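Local coordinates for monosaccharide ABC transporter substrate-binding protein, CUT2 family (Acidothermus cellulolyticus, PDB 4RU1) that binds myo-inositol in the cleft between its two lobes and probably delivers it, as a carbohydrate-binding protein, to an ABC transporter, at residues A[25-30]-A[34-39]; A[148-153]-A[157-162]; A[164-167]-A[172-175]; A[181-186]-A[211-216]. One frame throughout, in Å; residues are numbered along the deposited sequence.

Contact 1. Residues A[25-30]-A[34-39]. With INS (1,2,3,4,5,6-hexahydroxy-cyclohexane), chain M.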
loop_
_atom_site.group_PDB
_atom_site.type_symbol
_atom_site.label_atom_id
_atom_site.label_comp_id
_atom_site.label_asym_id
_atom_site.label_seq_id
_atom_site.Cartn_x
_atom_site.Cartn_y
_atom_site.Cartn_z
ATOM N N MET A 25 -14.147 -3.942 -7.222
ATOM C CA MET A 25 -12.776 -3.637 -6.663
ATOM C C MET A 25 -12.406 -4.773 -5.728
ATOM O O MET A 25 -13.151 -5.056 -4.741
ATOM C CB MET A 25 -12.730 -2.323 -5.915
ATOM C CG MET A 25 -11.448 -1.990 -5.235
ATOM S SD MET A 25 -11.315 -0.225 -4.580
ATOM C CE MET A 25 -10.911 0.567 -6.150
ATOM N N ILE A 26 -11.309 -5.475 -6.060
ATOM C CA ILE A 26 -10.895 -6.710 -5.418
ATOM C C ILE A 26 -9.510 -6.525 -4.865
ATOM O O ILE A 26 -8.557 -6.168 -5.583
ATOM C CB ILE A 26 -10.913 -7.802 -6.448
ATOM C CG1 ILE A 26 -12.347 -7.987 -6.965
ATOM C CG2 ILE A 26 -10.482 -9.109 -5.823
ATOM C CD1 ILE A 26 -12.442 -8.862 -8.217
ATOM N N THR A 27 -9.378 -6.703 -3.557
ATOM C CA THR A 27 -8.112 -6.473 -2.913
ATOM C C THR A 27 -7.711 -7.645 -1.979
ATOM O O THR A 27 -8.367 -8.665 -1.839
ATOM C CB THR A 27 -8.149 -5.176 -2.117
ATOM O OG1 THR A 27 -8.707 -5.490 -0.842
ATOM C CG2 THR A 27 -8.912 -4.095 -2.806
ATOM N N HIS A 28 -6.511 -7.501 -1.437
ATOM C CA HIS A 28 -5.900 -8.433 -0.483
ATOM C C HIS A 28 -5.980 -7.981 0.966
ATOM O O HIS A 28 -5.286 -8.548 1.783
ATOM C CB HIS A 28 -4.449 -8.636 -0.885
ATOM C CG HIS A 28 -3.631 -7.366 -0.865
ATOM N ND1 HIS A 28 -3.539 -6.543 -1.980
ATOM C CD2 HIS A 28 -2.865 -6.798 0.081
ATOM C CE1 HIS A 28 -2.751 -5.537 -1.711
ATOM N NE2 HIS A 28 -2.343 -5.650 -0.462
ATOM N N GLN A 29 -6.826 -6.957 1.245
ATOM C CA GLN A 29 -7.007 -6.343 2.557
ATOM C C GLN A 29 -7.154 -7.441 3.631
ATOM O O GLN A 29 -8.024 -8.343 3.496
ATOM C CB GLN A 29 -8.214 -5.440 2.542
ATOM C CG GLN A 29 -8.645 -5.017 3.916
ATOM C CD GLN A 29 -9.814 -4.119 3.939
ATOM O OE1 GLN A 29 -10.549 -3.992 2.973
ATOM N NE2 GLN A 29 -9.980 -3.426 5.046
ATOM N N GLN A 30 -6.295 -7.373 4.634
ATOM C CA GLN A 30 -6.531 -8.136 5.870
ATOM C C GLN A 30 -7.645 -7.459 6.618
ATOM O O GLN A 30 -7.625 -6.230 6.813
ATOM C CB GLN A 30 -5.288 -8.115 6.717
ATOM C CG GLN A 30 -5.416 -8.771 8.066
ATOM C CD GLN A 30 -5.366 -10.290 7.955
ATOM O OE1 GLN A 30 -4.581 -10.858 7.192
ATOM N NE2 GLN A 30 -6.214 -10.952 8.704
ATOM N N THR A 34 -6.781 -0.614 8.355
ATOM C CA THR A 34 -7.434 0.621 8.112
ATOM C C THR A 34 -6.906 1.391 6.876
ATOM O O THR A 34 -7.521 2.309 6.381
ATOM C CB THR A 34 -7.427 1.540 9.329
ATOM O OG1 THR A 34 -6.095 1.806 9.705
ATOM C CG2 THR A 34 -8.226 0.906 10.467
ATOM N N PHE A 35 -5.745 0.989 6.383
ATOM C CA PHE A 35 -5.223 1.595 5.157
ATOM C C PHE A 35 -6.242 1.541 4.061
ATOM O O PHE A 35 -6.413 2.481 3.328
ATOM C CB PHE A 35 -3.983 0.843 4.667
ATOM C CG PHE A 35 -3.537 1.234 3.293
ATOM C CD1 PHE A 35 -2.770 2.330 3.097
ATOM C CD2 PHE A 35 -3.797 0.389 2.216
ATOM C CE1 PHE A 35 -2.301 2.637 1.803
ATOM C CE2 PHE A 35 -3.368 0.685 0.960
ATOM C CZ PHE A 35 -2.644 1.837 0.764
ATOM N N TRP A 36 -6.998 0.468 4.013
ATOM C CA TRP A 36 -7.887 0.119 2.887
ATOM C C TRP A 36 -9.154 1.014 3.004
ATOM O O TRP A 36 -9.897 1.193 2.028
ATOM C CB TRP A 36 -8.190 -1.386 2.852
ATOM C CG TRP A 36 -6.990 -2.108 2.456
ATOM C CD1 TRP A 36 -6.009 -2.645 3.297
ATOM C CD2 TRP A 36 -6.475 -2.203 1.138
ATOM N NE1 TRP A 36 -4.931 -3.122 2.529
ATOM C CE2 TRP A 36 -5.202 -2.830 1.210
ATOM C CE3 TRP A 36 -6.961 -1.818 -0.141
ATOM C CZ2 TRP A 36 -4.459 -3.090 0.056
ATOM C CZ3 TRP A 36 -6.198 -2.084 -1.246
ATOM C CH2 TRP A 36 -4.969 -2.670 -1.149
ATOM N N ASP A 37 -9.458 1.528 4.211
ATOM C CA ASP A 37 -10.565 2.515 4.332
ATOM C C ASP A 37 -10.243 3.784 3.520
ATOM O O ASP A 37 -11.160 4.371 2.940
ATOM C CB ASP A 37 -10.869 2.834 5.805
ATOM C CG ASP A 37 -11.257 1.546 6.644
ATOM O OD1 ASP A 37 -11.893 0.624 6.095
ATOM O OD2 ASP A 37 -10.906 1.511 7.845
ATOM N N ILE A 38 -8.971 4.179 3.417
ATOM C CA ILE A 38 -8.670 5.366 2.638
ATOM C C ILE A 38 -8.798 5.046 1.150
ATOM O O ILE A 38 -9.306 5.851 0.378
ATOM C CB ILE A 38 -7.238 5.887 2.944
ATOM C CG1 ILE A 38 -6.950 5.981 4.460
ATOM C CG2 ILE A 38 -7.070 7.225 2.274
ATOM C CD1 ILE A 38 -5.448 5.928 4.811
ATOM N N ILE A 39 -8.304 3.893 0.707
ATOM C CA ILE A 39 -8.510 3.387 -0.682
ATOM C C ILE A 39 -9.990 3.435 -1.009
ATOM O O ILE A 39 -10.393 3.977 -2.078
ATOM C CB ILE A 39 -8.028 1.922 -0.788
ATOM C CG1 ILE A 39 -6.511 1.833 -0.563
ATOM C CG2 ILE A 39 -8.566 1.221 -2.049
ATOM C CD1 ILE A 39 -5.705 2.209 -1.807
HETATM C C1 INS M . 0.296 -0.504 2.440
HETATM C C2 INS M . 0.112 -1.227 3.765
HETATM C C3 INS M . -1.055 -2.207 3.642
HETATM C C4 INS M . -0.946 -3.121 2.442
HETATM C C5 INS M . -0.830 -2.354 1.164
HETATM C C6 INS M . 0.302 -1.363 1.176
HETATM O O1 INS M . 1.418 0.392 2.450
HETATM O O2 INS M . 1.303 -2.012 3.948
HETATM O O3 INS M . -1.036 -2.988 4.853
HETATM O O4 INS M . -2.080 -4.022 2.377
HETATM O O5 INS M . -0.598 -3.211 0.024
HETATM O O6 INS M . 0.306 -0.546 -0.031
HETATM O O HOH W 1 -3.969 -5.780 4.406
#
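The turn from strand 21-27 into helix 35-49, in the first beta-alpha-beta unit of the N-terminal lobe, builds one wall of the myo-inositol pocket. Its centre is W36, whose indole lies between the strand end and F35. Over one face come T27 and Q29: CB of Q29 stands 3.7 Å from the centroid of the five-membered ring, 17° off its normal, a CH-pi contact, and CB of T27 does the same less squarely for the six-membered ring. F35 CD2 meets the opposite face. H28, its CG held between the backbone N and the carbonyl carbon (chi1 61°), swings its imidazole across the indole so that the edge of W36 points at the imidazole face, a T-shaped pair with planes at 81°.

Both rings then turn their N-H groups to the ligand. NE2 of H28 gives a hydrogen bond to INS O5 at 3.0 Å, while NE1 of W36 reaches INS O4, which lies near the indole plane, also at 3.0 Å. The aromatic face of F35 lies under the ligand ring, with INS C1 3.9 Å above its centre, a fit suited to the C-H groups of a cyclitol. Farther from the ligand, SD of M25 touches CG2 of I39 at 4.0 Å.

Second-shell bonds steady the first shell: ND1 of H28 pairs with T83 OG1, and Y56 OH holds both T27 OG1 and Q29 OE1. With its other nitrogen engaged, the imidazole is probably held against rotation. Aromatic faces and directed N-H groups together suit a ring rich in hydroxyls.

Contact 2. Residues A[148-153]-A[157-162]; sequences CVLQAQ and QLESRC. With INS (1,2,3,4,5,6-hexahydroxy-cyclohexane), chain M.
L150 and C162 meet where residues 148-150 of the strand run antiparallel to residues 157-162 of the helix, their segment axes 9.4 Å apart. The sulfur of C162 is the bump: SG sits among the branches of L150, 3.6 Å from its CG, and also touches CB of C148 at 3.6 Å. A small, polarisable thiol suits this tight spot, and the two cysteines are not joined by a disulfide here. Beside it, CD2 of L150 enters the hollow between CB of L158, at 4.1 Å, and the carboxylate of E159, whose chain bends at chi2 and brings OE2 across to that methyl. L158 answers with CD1, which fits between CB of A152 and OE1 of Q151, while its other methyl, CD2, faces INS O2. A water lies within hydrogen-bonding distance of both A152 O and E159 OE2.

Polar ends carry on to the ligand. Q151, bent at chi2 (-87°), brings NE2 to INS O2 at 2.8 Å and more weakly to O3. From the helix, Q157 NE2 reaches O5, and R161, stretched out from CG to NE, sets NH1 and NH2 around O1 with its guanidinium edge, NH1 being 2.8 Å away. A leucine in place of Q151 would probably leave INS O2 without its amide donor and weaken the hold on that side of the ring.

E127 pairs with R161 NE, and K175 and Y177 take the two oxygens of E159. The contact thus lies between strand 172-177, the sheet neighbour of strand 145-150, and helix 127-140, which meets Q157 and S160.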
loop_
_atom_site.group_PDB
_atom_site.type_symbol
_atom_site.label_atom_id
_atom_site.label_comp_id
_atom_site.label_asym_id
_atom_site.label_seq_id
_atom_site.Cartn_x
_atom_site.Cartn_y
_atom_site.Cartn_z
ATOM N N CYS A 148 13.687 -3.499 9.146
ATOM C CA CYS A 148 12.491 -3.335 8.303
ATOM C C CYS A 148 11.460 -4.352 8.763
ATOM O O CYS A 148 11.777 -5.542 8.847
ATOM C CB CYS A 148 12.821 -3.634 6.872
ATOM S SG CYS A 148 13.674 -2.270 6.087
ATOM N N VAL A 149 10.255 -3.894 9.102
ATOM C CA VAL A 149 9.204 -4.741 9.706
ATOM C C VAL A 149 8.157 -4.976 8.668
ATOM O O VAL A 149 7.643 -4.022 8.113
ATOM C CB VAL A 149 8.637 -4.138 10.982
ATOM C CG1 VAL A 149 7.525 -5.042 11.558
ATOM C CG2 VAL A 149 9.764 -3.937 11.997
ATOM N N LEU A 150 7.895 -6.240 8.364
ATOM C CA LEU A 150 6.916 -6.631 7.333
ATOM C C LEU A 150 5.757 -7.338 7.990
ATOM O O LEU A 150 5.983 -8.323 8.698
ATOM C CB LEU A 150 7.527 -7.599 6.286
ATOM C CG LEU A 150 8.705 -7.025 5.544
ATOM C CD1 LEU A 150 10.007 -7.536 6.134
ATOM C CD2 LEU A 150 8.638 -7.457 4.068
ATOM N N GLN A 151 4.533 -6.892 7.723
ATOM C CA GLN A 151 3.383 -7.445 8.397
ATOM C C GLN A 151 2.739 -8.620 7.725
ATOM O O GLN A 151 1.695 -9.090 8.209
ATOM C CB GLN A 151 2.379 -6.357 8.710
ATOM C CG GLN A 151 1.640 -5.790 7.499
ATOM C CD GLN A 151 2.331 -4.624 6.772
ATOM O OE1 GLN A 151 3.531 -4.406 6.843
ATOM N NE2 GLN A 151 1.552 -3.876 6.020
ATOM N N ALA A 152 3.269 -9.045 6.590
ATOM C CA ALA A 152 2.775 -10.229 5.884
ATOM C C ALA A 152 3.959 -10.758 5.119
ATOM O O ALA A 152 4.897 -10.006 4.793
ATOM C CB ALA A 152 1.651 -9.889 4.938
ATOM N N GLN A 153 3.934 -12.063 4.891
ATOM C CA GLN A 153 4.847 -12.767 3.970
ATOM C C GLN A 153 4.266 -12.982 2.591
ATOM O O GLN A 153 3.045 -12.960 2.424
ATOM C CB GLN A 153 5.278 -14.121 4.563
ATOM C CG GLN A 153 6.003 -14.040 5.900
ATOM C CD GLN A 153 6.426 -15.431 6.386
ATOM O OE1 GLN A 153 5.794 -16.025 7.268
ATOM N NE2 GLN A 153 7.426 -15.943 5.783
ATOM N N GLN A 157 4.694 -6.280 -3.009
ATOM C CA GLN A 157 4.790 -4.834 -2.760
ATOM C C GLN A 157 5.528 -4.517 -1.466
ATOM O O GLN A 157 6.183 -3.459 -1.339
ATOM C CB GLN A 157 3.442 -4.123 -2.780
ATOM C CG GLN A 157 2.554 -4.303 -1.543
ATOM C CD GLN A 157 1.916 -5.685 -1.369
ATOM O OE1 GLN A 157 2.147 -6.639 -2.104
ATOM N NE2 GLN A 157 1.005 -5.705 -0.416
ATOM N N LEU A 158 5.440 -5.416 -0.501
ATOM C CA LEU A 158 6.159 -5.288 0.749
ATOM C C LEU A 158 7.599 -5.723 0.562
ATOM O O LEU A 158 8.531 -4.997 1.027
ATOM C CB LEU A 158 5.464 -6.122 1.842
ATOM C CG LEU A 158 4.031 -5.714 2.205
ATOM C CD1 LEU A 158 3.521 -6.544 3.363
ATOM C CD2 LEU A 158 3.886 -4.195 2.415
ATOM N N GLU A 159 7.828 -6.854 -0.104
ATOM C CA GLU A 159 9.173 -7.311 -0.292
ATOM C C GLU A 159 9.991 -6.315 -1.104
ATOM O O GLU A 159 11.144 -6.098 -0.847
ATOM C CB GLU A 159 9.188 -8.725 -0.966
ATOM C CG GLU A 159 8.516 -9.755 -0.102
ATOM C CD GLU A 159 9.274 -10.144 1.174
ATOM O OE1 GLU A 159 10.486 -9.944 1.278
ATOM O OE2 GLU A 159 8.561 -10.619 2.060
ATOM N N SER A 160 9.359 -5.668 -2.084
ATOM C CA SER A 160 10.078 -4.695 -2.904
ATOM C C SER A 160 10.569 -3.556 -2.050
ATOM O O SER A 160 11.645 -3.009 -2.321
ATOM C CB SER A 160 9.118 -4.186 -3.986
ATOM O OG SER A 160 8.871 -5.182 -4.945
ATOM N N ARG A 161 9.749 -3.095 -1.097
ATOM C CA ARG A 161 10.156 -2.003 -0.245
ATOM C C ARG A 161 11.431 -2.345 0.546
ATOM O O ARG A 161 12.404 -1.579 0.534
ATOM C CB ARG A 161 9.034 -1.613 0.750
ATOM C CG ARG A 161 7.804 -1.002 0.136
ATOM C CD ARG A 161 6.723 -0.674 1.160
ATOM N NE ARG A 161 5.577 -0.041 0.483
ATOM C CZ ARG A 161 4.387 0.098 1.042
ATOM N NH1 ARG A 161 4.146 -0.232 2.304
ATOM N NH2 ARG A 161 3.463 0.693 0.377
ATOM N N CYS A 162 11.388 -3.514 1.154
ATOM C CA CYS A 162 12.564 -3.953 1.938
ATOM C C CYS A 162 13.760 -4.235 1.044
ATOM O O CYS A 162 14.933 -3.836 1.389
ATOM C CB CYS A 162 12.205 -5.127 2.795
ATOM S SG CYS A 162 10.920 -4.690 3.964
HETATM C C1 INS M . 0.296 -0.504 2.440
HETATM C C2 INS M . 0.112 -1.227 3.765
HETATM C C3 INS M . -1.055 -2.207 3.642
HETATM C C4 INS M . -0.946 -3.121 2.442
HETATM C C5 INS M . -0.830 -2.354 1.164
HETATM C C6 INS M . 0.302 -1.363 1.176
HETATM O O1 INS M . 1.418 0.392 2.450
HETATM O O2 INS M . 1.303 -2.012 3.948
HETATM O O3 INS M . -1.036 -2.988 4.853
HETATM O O4 INS M . -2.080 -4.022 2.377
HETATM O O5 INS M . -0.598 -3.211 0.024
HETATM O O6 INS M . 0.306 -0.546 -0.031
HETATM O O HOH W 2 5.872 -9.965 2.127
#

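Contact 3. Residues A[164-167]-A[172-175]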
loop_
_atom_site.group_PDB
_atom_site.type_symbol
_atom_site.label_atom_id
_atom_site.label_comp_id
_atom_site.label_asym_id
_atom_site.label_seq_id
_atom_site.Cartn_x
_atom_site.Cartn_y
_atom_site.Cartn_z
ATOM N N GLY A 164 14.446 -2.735 -1.644
ATOM C CA GLY A 164 14.972 -1.454 -2.076
ATOM C C GLY A 164 15.791 -0.819 -0.998
ATOM O O GLY A 164 16.888 -0.271 -1.308
ATOM N N VAL A 165 15.340 -0.856 0.266
ATOM C CA VAL A 165 16.100 -0.293 1.391
ATOM C C VAL A 165 17.490 -0.988 1.451
ATOM O O VAL A 165 18.505 -0.320 1.673
ATOM C CB VAL A 165 15.367 -0.531 2.710
ATOM C CG1 VAL A 165 16.253 -0.222 3.888
ATOM C CG2 VAL A 165 14.152 0.324 2.778
ATOM N N GLN A 166 17.507 -2.311 1.290
ATOM C CA GLN A 166 18.770 -3.043 1.456
ATOM C C GLN A 166 19.789 -2.603 0.434
ATOM O O GLN A 166 20.947 -2.589 0.751
ATOM C CB GLN A 166 18.526 -4.560 1.330
ATOM C CG GLN A 166 19.737 -5.462 1.597
ATOM C CD GLN A 166 19.411 -6.931 1.455
ATOM O OE1 GLN A 166 18.456 -7.313 0.759
ATOM N NE2 GLN A 166 20.215 -7.775 2.106
ATOM N N GLN A 167 19.347 -2.284 -0.800
ATOM C CA GLN A 167 20.206 -1.870 -1.889
ATOM C C GLN A 167 20.987 -0.614 -1.627
ATOM O O GLN A 167 22.169 -0.504 -2.060
ATOM C CB GLN A 167 19.342 -1.627 -3.130
ATOM C CG GLN A 167 18.907 -2.930 -3.774
ATOM C CD GLN A 167 18.121 -2.679 -5.034
ATOM O OE1 GLN A 167 18.451 -1.778 -5.832
ATOM N NE2 GLN A 167 17.041 -3.445 -5.223
ATOM N N GLN A 172 24.012 -1.738 8.414
ATOM C CA GLN A 172 23.441 -3.067 8.612
ATOM C C GLN A 172 21.941 -3.084 8.405
ATOM O O GLN A 172 21.234 -2.123 8.688
ATOM C CB GLN A 172 23.721 -3.521 10.050
ATOM C CG GLN A 172 23.569 -5.007 10.230
ATOM C CD GLN A 172 23.817 -5.458 11.655
ATOM O OE1 GLN A 172 24.304 -4.694 12.519
ATOM N NE2 GLN A 172 23.465 -6.719 11.915
ATOM N N TYR A 173 21.497 -4.221 7.888
ATOM C CA TYR A 173 20.073 -4.411 7.526
ATOM C C TYR A 173 19.550 -5.692 8.087
ATOM O O TYR A 173 20.176 -6.769 7.997
ATOM C CB TYR A 173 20.000 -4.369 5.991
ATOM C CG TYR A 173 18.649 -4.764 5.350
ATOM C CD1 TYR A 173 17.603 -3.843 5.171
ATOM C CD2 TYR A 173 18.428 -6.093 4.983
ATOM C CE1 TYR A 173 16.364 -4.270 4.651
ATOM C CE2 TYR A 173 17.235 -6.532 4.420
ATOM C CZ TYR A 173 16.209 -5.627 4.258
ATOM O OH TYR A 173 15.068 -6.148 3.719
ATOM N N THR A 174 18.385 -5.577 8.732
ATOM C CA THR A 174 17.712 -6.705 9.318
ATOM C C THR A 174 16.224 -6.647 8.988
ATOM O O THR A 174 15.627 -5.570 9.083
ATOM C CB THR A 174 17.865 -6.667 10.869
ATOM O OG1 THR A 174 19.245 -6.671 11.207
ATOM C CG2 THR A 174 17.269 -7.908 11.482
ATOM N N LYS A 175 15.614 -7.780 8.589
ATOM C CA LYS A 175 14.213 -7.877 8.313
ATOM C C LYS A 175 13.578 -8.619 9.473
ATOM O O LYS A 175 14.129 -9.665 9.936
ATOM C CB LYS A 175 13.966 -8.658 7.001
ATOM C CG LYS A 175 13.689 -7.839 5.777
ATOM C CD LYS A 175 12.762 -8.586 4.819
ATOM C CE LYS A 175 13.473 -9.676 4.109
ATOM N NZ LYS A 175 12.645 -10.127 2.963
#
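Y173 lays its ring against the side chain of Q166, and the conformations of both explain the fit. In Y173 the ring carbon CG stands opposite the backbone N, which carries the ring out from the strand to the helix; chi2 near a right angle then turns one face to Q166. CB of Q166 sits 3.7 Å above the ring centre and only 3° off the normal, a nearly ideal CH-pi contact. Beyond CB the glutamine chain runs fully extended (chi1 -175°), so that it passes over the CD2-CE2 side of the ring: CG lies 3.7 Å from CD2, and CD 3.7 Å from CE2. The amide plane is tilted by 23° from that of the ring. Along their lengths, side chain and ring cross at about a right angle.

These residues belong to the beta-alpha-beta unit of strand 145-150, helix 156-168 and strand 172-177 in the C-terminal lobe, where the C-terminal end of helix 156-168 packs against strand 172-177, an outermost strand of the sheet. A tyrosine suits such an edge, since its broad ring face packs on the helix; a long glutamine suits the exposed helix flank because its methylenes pack and its amide can remain near solvent.

V165 supplies the buried part. Its CG1 approaches CD1 of Y173 at 4.1 Å, obliquely to the ring. On the strand side Y173 also rests on C148, and on the helix side it touches C162 one turn before Q166.

Contact 4. Residues A[181-186]-A[211-216]; sequences ADQPSV and AQLAIQ
The first turn of helix 183-196 comes up beside helix 208-220, the backbones drawing nearest at V186 and L213, whose CA atoms are 6.8 Å apart. L213 is the side chain that reaches across. Its CG, set opposite the carbonyl carbon (chi1 -64°), sends CD1 between Q183 and V186, one turn apart on the facing helix: that methyl touches CG1 of V186 at 3.7 Å and CG of Q183 at 3.7 Å. The second methyl, CD2, rests near the Q183 backbone, 3.9 Å from its O. Both partners cross the leucine at about a right angle.

Each residue type fits its depth. V186 is buried and offers a branched, rigid surface, whereas Q183 lies at the solvent-exposed margin, where its methylenes cover the leucine and its extended chain carries the amide onward. An alanine at L213 is likely to open a gap between the helices where CD1 and CD2 sat and to leave V186 CG1 and the Q183 methylenes with little to pack on.

The turn itself is secured by D182 at the N-cap. Its OD1 accepts from S185 N at 3.2 Å, the donor standing well above the carboxylate plane, and the negative charge would probably suit the helix start. The two helices follow one another through strand 202-205 and pack side by side on one flank of the sheet, in the alpha/beta fold of a lobe of a periplasmic binding protein.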
loop_
_atom_site.group_PDB
_atom_site.type_symbol
_atom_site.label_atom_id
_atom_site.label_comp_id
_atom_site.label_asym_id
_atom_site.label_seq_id
_atom_site.Cartn_x
_atom_site.Cartn_y
_atom_site.Cartn_z
ATOM N N ALA A 181 -2.170 -9.161 11.572
ATOM C CA ALA A 181 -3.450 -9.566 12.157
ATOM C C ALA A 181 -3.514 -9.674 13.681
ATOM O O ALA A 181 -4.614 -9.657 14.269
ATOM C CB ALA A 181 -3.872 -10.914 11.571
ATOM N N ASP A 182 -2.359 -9.827 14.328
ATOM C CA ASP A 182 -2.333 -9.937 15.808
ATOM C C ASP A 182 -1.551 -8.766 16.358
ATOM O O ASP A 182 -0.321 -8.875 16.541
ATOM C CB ASP A 182 -1.664 -11.242 16.196
ATOM C CG ASP A 182 -1.700 -11.533 17.703
ATOM O OD1 ASP A 182 -1.866 -10.639 18.538
ATOM O OD2 ASP A 182 -1.475 -12.723 18.010
ATOM N N GLN A 183 -2.184 -7.607 16.506
ATOM C CA GLN A 183 -1.478 -6.415 16.949
ATOM C C GLN A 183 -0.669 -6.546 18.243
ATOM O O GLN A 183 0.496 -6.124 18.270
ATOM C CB GLN A 183 -2.357 -5.158 16.898
ATOM C CG GLN A 183 -2.649 -4.675 15.499
ATOM C CD GLN A 183 -3.474 -3.399 15.494
ATOM O OE1 GLN A 183 -4.131 -3.067 16.497
ATOM N NE2 GLN A 183 -3.492 -2.708 14.368
ATOM N N PRO A 184 -1.195 -7.210 19.293
ATOM C CA PRO A 184 -0.437 -7.290 20.536
ATOM C C PRO A 184 0.872 -8.087 20.339
ATOM O O PRO A 184 1.896 -7.695 20.862
ATOM C CB PRO A 184 -1.422 -7.975 21.485
ATOM C CG PRO A 184 -2.772 -7.589 20.978
ATOM C CD PRO A 184 -2.576 -7.656 19.470
ATOM N N SER A 185 0.829 -9.132 19.518
ATOM C CA SER A 185 2.028 -9.873 19.143
ATOM C C SER A 185 3.022 -9.020 18.350
ATOM O O SER A 185 4.212 -9.195 18.482
ATOM C CB SER A 185 1.647 -11.077 18.267
ATOM O OG SER A 185 2.753 -11.811 17.859
ATOM N N VAL A 186 2.540 -8.162 17.456
ATOM C CA VAL A 186 3.430 -7.278 16.712
ATOM C C VAL A 186 4.266 -6.442 17.695
ATOM O O VAL A 186 5.493 -6.320 17.649
ATOM C CB VAL A 186 2.687 -6.344 15.728
ATOM C CG1 VAL A 186 3.647 -5.328 15.078
ATOM C CG2 VAL A 186 1.945 -7.110 14.642
ATOM N N ALA A 211 3.437 1.196 12.441
ATOM C CA ALA A 211 4.114 2.311 13.045
ATOM C C ALA A 211 3.698 2.578 14.467
ATOM O O ALA A 211 4.583 2.783 15.326
ATOM C CB ALA A 211 3.954 3.587 12.284
ATOM N N GLN A 212 2.396 2.551 14.748
ATOM C CA GLN A 212 1.929 2.827 16.106
ATOM C C GLN A 212 2.471 1.858 17.093
ATOM O O GLN A 212 2.910 2.224 18.171
ATOM C CB GLN A 212 0.398 2.856 16.184
ATOM C CG GLN A 212 -0.301 3.720 15.199
ATOM C CD GLN A 212 0.248 5.106 15.219
ATOM O OE1 GLN A 212 0.321 5.687 16.304
ATOM N NE2 GLN A 212 0.641 5.676 14.027
ATOM N N LEU A 213 2.486 0.576 16.718
ATOM C CA LEU A 213 2.947 -0.499 17.553
ATOM C C LEU A 213 4.462 -0.400 17.783
ATOM O O LEU A 213 4.962 -0.722 18.828
ATOM C CB LEU A 213 2.599 -1.837 16.857
ATOM C CG LEU A 213 1.095 -2.029 16.736
ATOM C CD1 LEU A 213 0.726 -3.180 15.776
ATOM C CD2 LEU A 213 0.394 -2.247 18.110
ATOM N N ALA A 214 5.189 0.043 16.760
ATOM C CA ALA A 214 6.603 0.182 16.854
ATOM C C ALA A 214 7.001 1.315 17.827
ATOM O O ALA A 214 7.966 1.181 18.595
ATOM C CB ALA A 214 7.229 0.400 15.508
ATOM N N ILE A 215 6.242 2.405 17.795
ATOM C CA ILE A 215 6.540 3.548 18.668
ATOM C C ILE A 215 6.387 3.036 20.124
ATOM O O ILE A 215 7.206 3.344 20.984
ATOM C CB ILE A 215 5.568 4.706 18.424
ATOM C CG1 ILE A 215 5.828 5.334 17.049
ATOM C CG2 ILE A 215 5.652 5.790 19.536
ATOM C CD1 ILE A 215 4.672 6.172 16.570
ATOM N N GLN A 216 5.361 2.245 20.371
ATOM C CA GLN A 216 5.135 1.735 21.688
ATOM C C GLN A 216 6.178 0.685 22.098
ATOM O O GLN A 216 6.726 0.707 23.251
ATOM C CB GLN A 216 3.760 1.112 21.827
ATOM C CG GLN A 216 2.602 2.088 21.785
ATOM C CD GLN A 216 2.851 3.294 22.706
ATOM O OE1 GLN A 216 2.961 4.429 22.257
ATOM N NE2 GLN A 216 2.952 3.033 23.999
#

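How the contacts relate
Contacts 1 and 2 form the inner pair: they come from different lobes, both touch the ligand, and H28 of one packs on Q157 of the other across the cleft. Their chemistry is mixed, apolar beneath and polar where inositol lies. Contact 1 is fully buried, contact 2 partly so. Contact 3 uses the same helix, 156-168, as contact 2 but farther from the ligand, and the two are joined by the salt bridge of E159 with K175. Contacts 3 and 4 lie nearer the surface and rest on apolar packing, ring on chain in one and leucine between helices in the other; Q30 of contact 1 brushes A181 of contact 4.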